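Local coordinates for protein alginate lyase (Bacteroides ovatus, PDB 3NNB) that probably depolymerises alginate by beta-elimination, using a mostly alpha-helical, hairpin-built fold of the alginate lyase family, at residues A[102-107]-A[133-138]; A[43-48]-A[124-129]; A[348-353]-A[357-362]; A[297-302]-A[308-313]; A[200-205]-A[231-236]. All coordinates share one frame; numbering follows the deposited sequence. Where two conformers were deposited one is given.

In the fold
Interactions 1 and 2 share helix 121-136 and touch. Their centres are 6 Å apart, and the Trp134 indole rests on the loop 43-48: its CZ2 lies 3.7 Å from Val48 CG1. Interactions 3 and 4 form a second pair across the chain's centre, about 35 Å from interaction 1, centre to centre. They join through Tyr300: Phe353 CB lies 3.4 Å from Tyr300 CD2. Interaction 5 stands apart, its centre about 17 Å from that of interaction 1 and about 25 Å from that of interaction 4. A sodium ion is held by Glu182, Ser184 and Phe187. Ser184 touches Ala124, which ties the site to helix 121-136 of interactions 1 and 2.

Interaction 1 (A[102-107]-A[133-138]); sequences GDMSKA and VWFLDA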
# COMPACT_ATOMS: atom_id res chain seq x y z
N GLY A 102 8.89 -2.52 -6.06
CA GLY A 102 7.52 -2.72 -6.50
C GLY A 102 7.34 -4.08 -7.17
O GLY A 102 6.36 -4.77 -6.93
N ASP A 103 8.25 -4.40 -8.09
CA ASP A 103 8.15 -5.66 -8.84
C ASP A 103 8.21 -6.84 -7.87
O ASP A 103 7.47 -7.82 -8.02
CB ASP A 103 9.30 -5.83 -9.83
CG ASP A 103 9.15 -4.96 -11.07
OD1 ASP A 103 8.06 -4.44 -11.33
OD2 ASP A 103 10.18 -4.83 -11.74
N MSE A 104 9.13 -6.76 -6.90
CA MSE A 104 9.32 -7.81 -5.89
C MSE A 104 8.07 -7.97 -5.04
O MSE A 104 7.53 -9.07 -4.88
CB MSE A 104 10.56 -7.50 -5.03
CG MSE A 104 10.92 -8.54 -3.92
SE MSE A 104 9.78 -8.44 -2.36
CE MSE A 104 10.16 -6.62 -1.84
N SER A 105 7.59 -6.86 -4.50
CA SER A 105 6.43 -6.88 -3.63
C SER A 105 5.18 -7.43 -4.34
O SER A 105 4.41 -8.25 -3.81
CB SER A 105 6.19 -5.46 -3.11
OG SER A 105 5.01 -5.40 -2.34
N LYS A 106 4.96 -6.96 -5.55
CA LYS A 106 3.85 -7.44 -6.37
C LYS A 106 3.97 -8.92 -6.66
O LYS A 106 2.99 -9.66 -6.61
CB LYS A 106 3.72 -6.65 -7.65
CG LYS A 106 3.25 -5.26 -7.42
CD LYS A 106 2.97 -4.54 -8.76
CE LYS A 106 4.16 -3.81 -9.29
NZ LYS A 106 3.70 -2.75 -10.25
N ALA A 107 5.18 -9.36 -6.97
CA ALA A 107 5.42 -10.79 -7.27
C ALA A 107 5.17 -11.69 -6.07
O ALA A 107 4.55 -12.74 -6.19
CB ALA A 107 6.87 -11.00 -7.82
N VAL A 133 16.30 -13.22 -1.91
CA VAL A 133 17.14 -12.29 -2.67
C VAL A 133 16.97 -10.87 -2.14
O VAL A 133 17.94 -10.14 -1.94
CB VAL A 133 16.87 -12.38 -4.16
CG1 VAL A 133 17.62 -11.26 -4.91
CG2 VAL A 133 17.28 -13.79 -4.68
N TRP A 134 15.74 -10.47 -1.88
CA TRP A 134 15.48 -9.08 -1.48
C TRP A 134 15.86 -8.75 -0.04
O TRP A 134 16.38 -7.66 0.22
CB TRP A 134 14.01 -8.68 -1.72
CG TRP A 134 13.81 -7.21 -1.56
CD1 TRP A 134 13.53 -6.53 -0.41
CD2 TRP A 134 14.01 -6.22 -2.57
NE1 TRP A 134 13.50 -5.17 -0.65
CE2 TRP A 134 13.83 -4.95 -1.96
CE3 TRP A 134 14.33 -6.27 -3.93
CZ2 TRP A 134 13.94 -3.75 -2.67
CZ3 TRP A 134 14.41 -5.09 -4.65
CH2 TRP A 134 14.26 -3.84 -4.01
N PHE A 135 15.55 -9.65 0.88
CA PHE A 135 15.63 -9.43 2.31
C PHE A 135 16.71 -10.17 3.11
O PHE A 135 17.11 -9.67 4.17
CB PHE A 135 14.31 -9.79 2.98
CG PHE A 135 13.15 -8.90 2.61
CD1 PHE A 135 12.97 -7.64 3.21
CD2 PHE A 135 12.22 -9.31 1.65
CE1 PHE A 135 11.92 -6.83 2.87
CE2 PHE A 135 11.17 -8.46 1.28
CZ PHE A 135 11.01 -7.23 1.93
N LEU A 136 17.07 -11.40 2.72
CA LEU A 136 17.80 -12.32 3.61
C LEU A 136 19.20 -12.67 3.16
O LEU A 136 20.07 -12.89 4.03
CB LEU A 136 17.01 -13.62 3.85
CG LEU A 136 15.55 -13.40 4.30
CD1 LEU A 136 14.82 -14.77 4.42
CD2 LEU A 136 15.49 -12.61 5.61
N ASP A 137 19.45 -12.73 1.86
CA ASP A 137 20.75 -13.17 1.34
C ASP A 137 21.76 -12.04 1.60
O ASP A 137 21.53 -10.88 1.23
CB ASP A 137 20.68 -13.42 -0.16
CG ASP A 137 19.89 -14.68 -0.57
OD1 ASP A 137 19.60 -15.52 0.30
OD2 ASP A 137 19.55 -14.76 -1.80
N ALA A 138 22.91 -12.39 2.18
CA ALA A 138 23.93 -11.39 2.51
C ALA A 138 24.39 -10.60 1.31
O ALA A 138 24.67 -9.40 1.44
CB ALA A 138 25.18 -12.07 3.21
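One methyl group, CE of selenomethionine Met104, touches both Trp134 and Phe135, lying over the pyrrole face of the first. It joins the early part of helix 98-118 to the end of helix 121-136, two successive helices of the mostly helical alginate lyase fold. Met104 CE stands 3.6 Å from the centroid of the Trp134 five-membered ring and only 10° off the ring normal. This is a CH-pi contact. The selenium lies further off, obliquely placed to both rings, in Met-aromatic contacts. Bends in the Met104 chain at chi2 (-77°) and chi3 (-60°) fold the methyl onto the indole. Met104 CG meets the start of the indole side chain, 3.8 Å from Trp134 CB.

Trp134 and Phe135 lie in a wider, pi-type turn of their helix. Both aromatic groups converge on this one selenomethionine. They also pack on each other, with Trp134 CD1 over the centre of the Phe135 ring. The site is buried. Phe171 and Met174 of helix 171-180 also touch Met104, and Trp198 meets the Phe135 ring edge-to-face. On the Phe135 side the selenomethionine approach is oblique, with CE2 of Phe135 3.8 Å from Met104 CE.

Interaction 2 (A[43-48]-A[124-129]); sequences MTPPSV and AQKAVD
The carboxylate of Asp129 offers one face to the Pro45 ring. Pro45 CG stands almost straight above the carboxylate plane, 3.9 Å from Asp129 OD2, and the two side chains cross at about a right angle. The carbonyl of Met43 is the other flat group. Lys126 NZ approaches it from a tilt of 31° off the carbonyl plane. Residues 43-46 run in an extended, polyproline II-like course, and the loop lies against helix 121-136. It leads away from the end of helix 27-41. The contact lies at the surface, though the loop is buried from Pro46 on.

The single hydrogen bond across the contact runs from Lys126 NZ to Met43 O, at 2.8 Å. The C=O...N angle is 147°. The Lys126 chain makes one bend, at chi2 (84°), and is otherwise extended. That bend carries the ammonium group across to the loop. The same nitrogen also bonds Leu41 O at the end of helix 27-41. One lysine thus grips two carbonyls where that helix gives way to the loop. With a leucine in its place, both carbonyls would probably lose this donor, and the loop start would be tied less firmly to helix 121-136.

Pro45 also rests on Phe130, the residue after Asp129, as does Pro46. These contacts add an apolar footing beside the polar one. Pro45 CD lies 4.3 Å from Lys126 NZ. The last methylene of the lysine also closes on the loop: Lys126 CE is 3.2 Å from Met43 O.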
# COMPACT_ATOMS: atom_id res chain seq x y z
N MSE A 43 10.23 -14.34 -13.83
CA MSE A 43 10.97 -13.10 -13.47
C MSE A 43 12.21 -13.43 -12.64
O MSE A 43 12.17 -14.24 -11.72
CB MSE A 43 10.07 -12.12 -12.70
CG MSE A 43 10.80 -10.84 -12.28
SE MSE A 43 9.68 -9.62 -11.24
CE MSE A 43 8.63 -8.85 -12.67
N THR A 44 13.34 -12.80 -12.99
CA THR A 44 14.54 -12.92 -12.17
C THR A 44 14.35 -12.01 -10.94
O THR A 44 14.07 -10.81 -11.11
CB THR A 44 15.80 -12.46 -12.93
OG1 THR A 44 15.96 -13.29 -14.09
CG2 THR A 44 17.04 -12.55 -12.04
N PRO A 45 14.48 -12.56 -9.72
CA PRO A 45 14.29 -11.70 -8.54
C PRO A 45 15.29 -10.53 -8.55
O PRO A 45 16.51 -10.77 -8.69
CB PRO A 45 14.53 -12.62 -7.36
CG PRO A 45 14.09 -13.99 -7.87
CD PRO A 45 14.55 -13.99 -9.32
N PRO A 46 14.79 -9.30 -8.47
CA PRO A 46 15.69 -8.15 -8.39
C PRO A 46 16.21 -7.91 -6.96
O PRO A 46 15.81 -8.58 -6.02
CB PRO A 46 14.79 -6.99 -8.80
CG PRO A 46 13.47 -7.36 -8.18
CD PRO A 46 13.38 -8.87 -8.33
N SER A 47 17.06 -6.91 -6.81
CA SER A 47 17.57 -6.50 -5.51
C SER A 47 18.03 -5.07 -5.56
O SER A 47 18.19 -4.48 -6.64
CB SER A 47 18.73 -7.38 -5.02
OG SER A 47 19.98 -7.02 -5.64
N VAL A 48 18.29 -4.51 -4.36
CA VAL A 48 18.87 -3.19 -4.26
C VAL A 48 20.31 -3.11 -4.85
O VAL A 48 20.85 -2.02 -5.00
CB VAL A 48 18.90 -2.66 -2.82
CG1 VAL A 48 17.44 -2.53 -2.28
CG2 VAL A 48 19.84 -3.51 -1.88
N ALA A 124 4.91 -20.90 -4.02
CA ALA A 124 5.52 -20.50 -2.75
C ALA A 124 7.05 -20.56 -2.81
O ALA A 124 7.73 -19.69 -2.24
CB ALA A 124 4.99 -21.34 -1.57
N GLN A 125 7.58 -21.57 -3.52
CA GLN A 125 9.03 -21.71 -3.68
C GLN A 125 9.58 -20.50 -4.39
O GLN A 125 10.63 -19.95 -4.02
CB GLN A 125 9.38 -23.03 -4.41
CG GLN A 125 10.86 -23.41 -4.42
CD GLN A 125 11.72 -22.59 -5.39
OE1 GLN A 125 11.23 -21.95 -6.36
NE2 GLN A 125 13.01 -22.69 -5.17
N LYS A 126 8.86 -20.00 -5.40
CA LYS A 126 9.34 -18.80 -6.14
C LYS A 126 9.22 -17.56 -5.28
O LYS A 126 10.12 -16.72 -5.30
CB LYS A 126 8.63 -18.61 -7.46
CG LYS A 126 9.11 -17.44 -8.30
CD LYS A 126 10.33 -17.76 -9.16
CE LYS A 126 10.90 -16.54 -9.89
NZ LYS A 126 11.89 -16.88 -10.98
N ALA A 127 8.15 -17.47 -4.51
CA ALA A 127 8.01 -16.34 -3.62
C ALA A 127 9.13 -16.25 -2.61
O ALA A 127 9.66 -15.17 -2.35
CB ALA A 127 6.64 -16.36 -2.87
N VAL A 128 9.50 -17.40 -2.04
CA VAL A 128 10.60 -17.47 -1.07
C VAL A 128 11.94 -17.07 -1.74
O VAL A 128 12.77 -16.46 -1.08
CB VAL A 128 10.61 -18.87 -0.35
CG1 VAL A 128 11.85 -19.06 0.51
CG2 VAL A 128 9.37 -18.98 0.52
N ASP A 129 12.12 -17.40 -3.03
CA ASP A 129 13.31 -16.99 -3.79
C ASP A 129 13.36 -15.47 -3.87
O ASP A 129 14.38 -14.88 -3.52
CB ASP A 129 13.29 -17.67 -5.15
CG ASP A 129 14.54 -17.48 -5.98
OD1 ASP A 129 15.61 -17.10 -5.48
OD2 ASP A 129 14.41 -17.84 -7.17

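Interaction 3 (A[348-353]-A[357-362]); sequences RRASFF and AGYEAI
The backbones approach closely where helix 336-351 ends and helix 359-366 begins, with Arg348 and Glu360 CA atoms 5.1 Å apart and those of Ser351 and Tyr359 5.5 Å apart. Gly358, at positive phi, holds the N-cap position of the second helix. Two successive helices joined by a short connection are thus pinned at their junction, in the C-terminal part of the chain, by a bidentate arginine-carboxylate salt bridge.

In that bridge Arg348 grips Glu360 side-on with two nitrogens, one to each oxygen. Arg348 NE donates to Glu360 OE1 at 2.8 Å, nearly straight at 169°. Arg348 NH2 donates to Glu360 OE2 at 2.9 Å. The carboxylate sits at the edge of the guanidinium, near its plane. The guanidinium nitrogens, by contrast, meet the oxygens from above the carboxylate plane, and the two planes are 62° apart. The chains lie side by side and point the same way. Bends at chi2 and chi3 of Arg348, both 64°, fold NE back to the glutamate.

Beside the salt bridge, Ala350 CB meets Tyr359 CD2 at 3.7 Å, obliquely to the ring. Ser351 CB lies 4.1 Å from Glu360 CB. The Ser351 hydroxyl, OG, turns back on its own helix and donates to Arg348 O at 2.6 Å.

Both charged groups have further partners near the C-terminus: Arg367 bridges to Glu360 OE2, and Arg348 NH1 bonds Tyr379 O. Helix 310-317 packs against the helix pair, with Leu314 touching both Ala350 and Tyr359.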
# COMPACT_ATOMS: atom_id res chain seq x y z
N ARG A 348 -17.28 -0.69 -2.48
CA ARG A 348 -17.32 -2.11 -2.08
C ARG A 348 -16.70 -2.34 -0.71
O ARG A 348 -17.28 -2.99 0.15
CB ARG A 348 -16.54 -2.93 -3.11
CG ARG A 348 -16.28 -4.39 -2.77
CD ARG A 348 -17.54 -5.27 -2.65
NE ARG A 348 -18.28 -5.39 -3.90
CZ ARG A 348 -18.10 -6.32 -4.85
NH1 ARG A 348 -17.17 -7.26 -4.76
NH2 ARG A 348 -18.85 -6.29 -5.93
N ARG A 349 -15.52 -1.77 -0.50
CA ARG A 349 -14.80 -1.98 0.75
C ARG A 349 -15.53 -1.35 1.92
O ARG A 349 -15.62 -1.95 3.00
CB ARG A 349 -13.38 -1.45 0.59
CG ARG A 349 -12.62 -2.22 -0.48
CD ARG A 349 -11.39 -1.49 -0.95
NE ARG A 349 -10.41 -1.32 0.12
CZ ARG A 349 -9.27 -0.61 -0.01
NH1 ARG A 349 -8.92 -0.01 -1.17
NH2 ARG A 349 -8.48 -0.54 1.02
N ALA A 350 -16.05 -0.15 1.73
CA ALA A 350 -16.81 0.55 2.79
C ALA A 350 -18.08 -0.23 3.18
O ALA A 350 -18.49 -0.21 4.35
CB ALA A 350 -17.18 2.00 2.33
N SER A 351 -18.68 -0.88 2.20
CA SER A 351 -19.91 -1.65 2.41
C SER A 351 -19.70 -2.79 3.39
O SER A 351 -20.66 -3.26 3.99
CB SER A 351 -20.46 -2.15 1.07
OG SER A 351 -19.83 -3.36 0.65
N PHE A 352 -18.47 -3.24 3.60
CA PHE A 352 -18.18 -4.28 4.58
C PHE A 352 -18.43 -3.75 6.00
O PHE A 352 -18.77 -4.53 6.90
CB PHE A 352 -16.74 -4.78 4.54
CG PHE A 352 -16.31 -5.38 3.23
CD1 PHE A 352 -17.18 -5.64 2.19
CD2 PHE A 352 -14.97 -5.75 3.09
CE1 PHE A 352 -16.72 -6.23 1.02
CE2 PHE A 352 -14.51 -6.34 1.89
CZ PHE A 352 -15.41 -6.57 0.87
N PHE A 353 -18.21 -2.45 6.20
CA PHE A 353 -18.31 -1.82 7.53
C PHE A 353 -19.68 -1.19 7.76
O PHE A 353 -20.10 -1.05 8.93
CB PHE A 353 -17.23 -0.74 7.68
CG PHE A 353 -15.84 -1.29 7.64
CD1 PHE A 353 -15.26 -1.86 8.77
CD2 PHE A 353 -15.12 -1.34 6.44
CE1 PHE A 353 -14.00 -2.44 8.72
CE2 PHE A 353 -13.86 -1.96 6.38
CZ PHE A 353 -13.29 -2.48 7.53
N ALA A 357 -25.78 1.29 4.34
CA ALA A 357 -25.65 2.58 3.63
C ALA A 357 -25.94 2.51 2.14
O ALA A 357 -26.11 3.52 1.48
CB ALA A 357 -24.23 3.19 3.89
N GLY A 358 -25.93 1.31 1.59
CA GLY A 358 -26.20 1.14 0.16
C GLY A 358 -25.02 1.47 -0.75
O GLY A 358 -25.21 1.72 -1.94
N TYR A 359 -23.80 1.37 -0.21
CA TYR A 359 -22.64 1.77 -0.98
C TYR A 359 -22.33 0.83 -2.16
O TYR A 359 -21.88 1.27 -3.21
CB TYR A 359 -21.41 1.83 -0.10
CG TYR A 359 -21.42 2.86 0.99
CD1 TYR A 359 -21.95 4.14 0.78
CD2 TYR A 359 -20.81 2.61 2.20
CE1 TYR A 359 -21.90 5.08 1.74
CE2 TYR A 359 -20.76 3.56 3.19
CZ TYR A 359 -21.33 4.79 2.96
OH TYR A 359 -21.31 5.75 3.97
N GLU A 360 -22.55 -0.47 -1.97
CA GLU A 360 -22.24 -1.43 -3.03
C GLU A 360 -23.16 -1.22 -4.23
O GLU A 360 -22.72 -1.35 -5.36
CB GLU A 360 -22.31 -2.89 -2.54
CG GLU A 360 -22.32 -3.93 -3.67
CD GLU A 360 -21.10 -3.91 -4.58
OE1 GLU A 360 -20.08 -3.29 -4.21
OE2 GLU A 360 -21.15 -4.53 -5.66
N ALA A 361 -24.44 -0.91 -3.98
CA ALA A 361 -25.39 -0.61 -5.06
C ALA A 361 -24.93 0.56 -5.92
O ALA A 361 -25.01 0.52 -7.15
CB ALA A 361 -26.79 -0.36 -4.49
N ILE A 362 -24.40 1.60 -5.28
CA ILE A 362 -23.84 2.75 -5.98
C ILE A 362 -22.62 2.30 -6.78
O ILE A 362 -22.55 2.55 -7.97
CB ILE A 362 -23.48 3.89 -5.01
CG1 ILE A 362 -24.73 4.43 -4.32
CG2 ILE A 362 -22.77 5.03 -5.76
CD1 ILE A 362 -24.47 5.48 -3.23

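Interaction 4 (A[297-302]-A[308-313]); sequences QDIYNA and RSITAA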
# COMPACT_ATOMS: atom_id res chain seq x y z
N GLN A 297 -11.29 -3.23 17.35
CA GLN A 297 -11.26 -1.79 17.45
C GLN A 297 -12.04 -1.14 16.29
O GLN A 297 -11.79 -1.41 15.11
CB GLN A 297 -9.83 -1.26 17.47
CG GLN A 297 -8.93 -1.94 18.52
CD GLN A 297 -9.46 -1.75 19.92
OE1 GLN A 297 -9.61 -0.61 20.35
NE2 GLN A 297 -9.80 -2.85 20.61
N ASP A 298 -13.04 -0.34 16.63
CA ASP A 298 -13.95 0.21 15.62
C ASP A 298 -13.42 1.58 15.17
O ASP A 298 -13.86 2.61 15.66
CB ASP A 298 -15.35 0.34 16.18
CG ASP A 298 -16.37 0.73 15.12
OD1 ASP A 298 -15.97 1.08 13.97
OD2 ASP A 298 -17.57 0.70 15.43
N ILE A 299 -12.48 1.57 14.23
CA ILE A 299 -11.99 2.81 13.64
C ILE A 299 -13.03 3.37 12.65
O ILE A 299 -13.23 4.58 12.55
CB ILE A 299 -10.66 2.54 12.94
CG1 ILE A 299 -9.56 2.27 13.98
CG2 ILE A 299 -10.26 3.69 11.95
CD1 ILE A 299 -9.25 3.49 14.89
N TYR A 300 -13.72 2.48 11.93
CA TYR A 300 -14.62 2.95 10.87
C TYR A 300 -15.65 3.98 11.37
O TYR A 300 -15.89 4.99 10.72
CB TYR A 300 -15.35 1.79 10.18
CG TYR A 300 -16.17 2.23 9.01
CD1 TYR A 300 -17.48 2.62 9.16
CD2 TYR A 300 -15.63 2.27 7.70
CE1 TYR A 300 -18.23 3.03 8.05
CE2 TYR A 300 -16.33 2.68 6.63
CZ TYR A 300 -17.64 3.08 6.80
OH TYR A 300 -18.36 3.48 5.71
N ASN A 301 -16.26 3.69 12.52
CA ASN A 301 -17.33 4.51 13.05
C ASN A 301 -16.85 5.67 13.94
O ASN A 301 -17.68 6.42 14.48
CB ASN A 301 -18.33 3.60 13.81
CG ASN A 301 -19.06 2.67 12.89
OD1 ASN A 301 -18.97 1.42 13.00
ND2 ASN A 301 -19.76 3.25 11.93
N ALA A 302 -15.53 5.85 14.06
CA ALA A 302 -14.97 6.90 14.91
C ALA A 302 -15.40 8.25 14.37
O ALA A 302 -15.18 8.54 13.20
CB ALA A 302 -13.44 6.82 15.01
N ARG A 308 -16.62 14.84 11.96
CA ARG A 308 -15.56 14.32 11.08
C ARG A 308 -15.52 12.81 11.23
O ARG A 308 -15.50 12.27 12.35
CB ARG A 308 -14.23 14.93 11.47
CG ARG A 308 -14.24 16.46 11.50
CD ARG A 308 -13.05 16.99 12.22
NE ARG A 308 -13.12 18.44 12.45
CZ ARG A 308 -12.41 19.35 11.80
NH1 ARG A 308 -11.54 19.03 10.83
NH2 ARG A 308 -12.58 20.62 12.11
N SER A 309 -15.49 12.12 10.09
CA SER A 309 -15.47 10.67 10.10
C SER A 309 -15.14 10.12 8.72
O SER A 309 -15.23 10.84 7.72
CB SER A 309 -16.87 10.16 10.51
OG SER A 309 -17.84 10.38 9.49
N ILE A 310 -14.82 8.83 8.65
CA ILE A 310 -14.69 8.16 7.35
C ILE A 310 -15.99 8.22 6.54
O ILE A 310 -15.98 8.44 5.32
CB ILE A 310 -14.20 6.72 7.53
CG1 ILE A 310 -12.76 6.72 8.10
CG2 ILE A 310 -14.31 5.94 6.19
CD1 ILE A 310 -12.25 5.32 8.55
N THR A 311 -17.14 8.11 7.22
CA THR A 311 -18.41 8.24 6.52
C THR A 311 -18.53 9.63 5.86
O THR A 311 -18.95 9.73 4.72
CB THR A 311 -19.60 8.02 7.48
OG1 THR A 311 -19.56 6.66 7.97
CG2 THR A 311 -20.94 8.27 6.76
N ALA A 312 -18.12 10.68 6.55
CA ALA A 312 -18.20 12.02 5.98
C ALA A 312 -17.31 12.11 4.75
O ALA A 312 -17.71 12.63 3.71
CB ALA A 312 -17.84 13.06 6.98
N ALA A 313 -16.14 11.51 4.86
CA ALA A 313 -15.19 11.56 3.75
C ALA A 313 -15.75 10.82 2.51
O ALA A 313 -15.54 11.24 1.37
CB ALA A 313 -13.81 11.00 4.20
O HOH W 1 -17.72 6.82 9.82
O HOH W 2 -14.27 7.36 10.95
O HOH W 3 -20.69 4.78 6.30
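Apolar contacts centre on Ile310, which meets both Tyr300 and Ile299. Its CG2 methyl lies 3.9 Å from Tyr300 CE2, oblique to the ring. Its CD1 methyl is 4.3 Å from Ile299 CG2.

Water carries the polar contacts. One water donates to Tyr300 O at 2.7 Å and accepts from Thr311 N. A second accepts from Ile310 N and sits 2.7 Å from Ala302 O, near Tyr300 O as well, with too few protons for every acceptor around it. A third joins Tyr300 OH, at 2.7 Å, to Thr311 OG1. Thr311 OG1 also lies near the phenol ring, 3.9 Å from Tyr300 CE1. A phenylalanine in place of Tyr300 would probably leave this third water without its phenol partner and break the link to Thr311.

Capping and turns order the backbone. Ser309 is the N-cap of helix 310-317, and its OG accepts from Ala312 N at 3.0 Å. The amides of Ile310 and Thr311 in that first turn bond to water instead. In the loop, residues 299-302 form a type I beta turn. Asp298 begins an Asx motif that overlaps this turn, its OD1 taking the Asn301 N-H at 163°.

Outside the pair, the Tyr300 ring meets Phe353 with planes about 10° apart.

Interaction 5 (A[200-205]-A[231-236]); sequences TQLVEW and TAYALY
Leu202 is the first residue of helix 189-208 here to reach the other helix, through one methyl against the ring of Tyr233. Its CD2 lies 3.9 Å from Tyr233 CD2, and about as near to CE2. The approach is oblique to the ring. CG is anti to the backbone N (chi1 -180°), and CD2 in turn extends away from CA. The methyl that continues the chain away from CA, CD2, therefore does the touching.

Val203 follows and makes the closest approach. Its CG2 methyl is 3.4 Å from Tyr233 CB, a tight fit of methyl against methylene. The same methyl also faces the backbone beyond, 4.1 Å from Ala234 N. In Val203 it is CG1 that stands anti to the backbone N, and CG2 is the branch that reaches across. The two neighbours thus share one tyrosine: Leu202 meets its ring and Val203 its root. The CA atoms of Val203 and Tyr233 are also the nearest pair across the contact, at 6.8 Å.

No hydrogen bond crosses between the segments. This is apolar helix packing within the helical alginate lyase fold. The short axes come within 9.5 Å and cross at -137°, so the helices run roughly antiparallel. The Tyr233 hydroxyl bonds Gln229 of its own helix.

Around the contact, Phe171 and Ile175 of helix 171-180 also touch Tyr233. Leu242 of helix 240-258 packs on Val203. Ile291 of helix 274-293 touches Ala232 and Leu235 of helix 221-236.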
# COMPACT_ATOMS: atom_id res chain seq x y z
N THR A 200 11.17 -6.36 12.34
CA THR A 200 11.41 -5.89 13.74
C THR A 200 12.40 -4.74 13.69
O THR A 200 12.20 -3.71 14.33
CB THR A 200 11.93 -7.01 14.63
OG1 THR A 200 10.92 -8.04 14.81
CG2 THR A 200 12.38 -6.48 15.97
N GLN A 201 13.47 -4.90 12.90
CA GLN A 201 14.46 -3.87 12.71
C GLN A 201 13.92 -2.64 12.02
O GLN A 201 14.20 -1.51 12.40
CB GLN A 201 15.67 -4.39 11.99
CG GLN A 201 16.49 -5.32 12.84
CD GLN A 201 17.70 -5.83 12.06
OE1 GLN A 201 17.60 -6.75 11.29
NE2 GLN A 201 18.83 -5.19 12.24
N LEU A 202 13.10 -2.84 11.01
CA LEU A 202 12.43 -1.71 10.38
C LEU A 202 11.58 -0.90 11.36
O LEU A 202 11.65 0.32 11.37
CB LEU A 202 11.57 -2.19 9.21
CG LEU A 202 10.82 -1.08 8.47
CD1 LEU A 202 11.78 -0.08 7.75
CD2 LEU A 202 9.76 -1.62 7.53
N VAL A 203 10.78 -1.58 12.17
CA VAL A 203 9.95 -0.93 13.19
C VAL A 203 10.78 -0.16 14.22
O VAL A 203 10.44 1.01 14.53
CB VAL A 203 8.95 -1.89 13.88
CG1 VAL A 203 8.27 -1.15 15.12
CG2 VAL A 203 7.88 -2.41 12.84
N GLU A 204 11.90 -0.74 14.64
CA GLU A 204 12.85 -0.03 15.49
C GLU A 204 13.35 1.25 14.83
O GLU A 204 13.44 2.29 15.47
CB GLU A 204 14.03 -0.93 15.85
CG GLU A 204 13.63 -1.98 16.88
CD GLU A 204 14.73 -2.96 17.19
OE1 GLU A 204 15.71 -3.07 16.45
OE2 GLU A 204 14.57 -3.64 18.21
N TRP A 205 13.70 1.17 13.54
CA TRP A 205 14.14 2.34 12.82
C TRP A 205 13.00 3.35 12.72
O TRP A 205 13.23 4.57 12.86
CB TRP A 205 14.64 1.92 11.43
CG TRP A 205 15.08 3.06 10.60
CD1 TRP A 205 16.28 3.71 10.68
CD2 TRP A 205 14.31 3.74 9.61
NE1 TRP A 205 16.31 4.75 9.77
CE2 TRP A 205 15.12 4.80 9.11
CE3 TRP A 205 13.01 3.59 9.12
CZ2 TRP A 205 14.65 5.68 8.15
CZ3 TRP A 205 12.57 4.45 8.15
CH2 TRP A 205 13.39 5.50 7.68
N THR A 231 1.38 -0.00 12.31
CA THR A 231 0.42 -0.93 12.93
C THR A 231 0.58 -2.33 12.34
O THR A 231 0.70 -3.31 13.06
CB THR A 231 -0.99 -0.42 12.80
OG1 THR A 231 -1.09 0.85 13.45
CG2 THR A 231 -2.00 -1.39 13.48
N ALA A 232 0.58 -2.41 11.00
CA ALA A 232 0.71 -3.70 10.34
C ALA A 232 2.05 -4.37 10.68
O ALA A 232 2.09 -5.60 10.91
CB ALA A 232 0.62 -3.51 8.83
N TYR A 233 3.15 -3.61 10.68
CA TYR A 233 4.49 -4.21 10.91
C TYR A 233 4.62 -4.61 12.38
O TYR A 233 5.20 -5.65 12.69
CB TYR A 233 5.62 -3.30 10.46
CG TYR A 233 5.46 -2.84 9.03
CD1 TYR A 233 4.70 -3.54 8.14
CD2 TYR A 233 6.05 -1.65 8.58
CE1 TYR A 233 4.51 -3.06 6.81
CE2 TYR A 233 5.91 -1.21 7.31
CZ TYR A 233 5.10 -1.89 6.41
OH TYR A 233 4.87 -1.39 5.14
N ALA A 234 4.02 -3.81 13.26
CA ALA A 234 3.98 -4.16 14.69
C ALA A 234 3.28 -5.50 14.88
O ALA A 234 3.77 -6.38 15.60
CB ALA A 234 3.28 -3.03 15.52
N LEU A 235 2.13 -5.70 14.22
CA LEU A 235 1.36 -6.95 14.39
C LEU A 235 2.16 -8.11 13.83
O LEU A 235 2.22 -9.17 14.47
CB LEU A 235 -0.01 -6.89 13.71
CG LEU A 235 -1.01 -6.01 14.45
CD1 LEU A 235 -2.25 -5.74 13.58
CD2 LEU A 235 -1.43 -6.73 15.76
N TYR A 236 2.80 -7.93 12.67
CA TYR A 236 3.55 -9.04 12.06
C TYR A 236 4.71 -9.52 12.95
O TYR A 236 5.03 -10.70 12.98
CB TYR A 236 4.09 -8.65 10.68
CG TYR A 236 4.76 -9.77 9.95
CD1 TYR A 236 4.07 -10.95 9.64
CD2 TYR A 236 6.09 -9.68 9.56
CE1 TYR A 236 4.69 -12.02 8.97
CE2 TYR A 236 6.72 -10.76 8.94
CZ TYR A 236 6.01 -11.90 8.62
OH TYR A 236 6.60 -12.98 7.93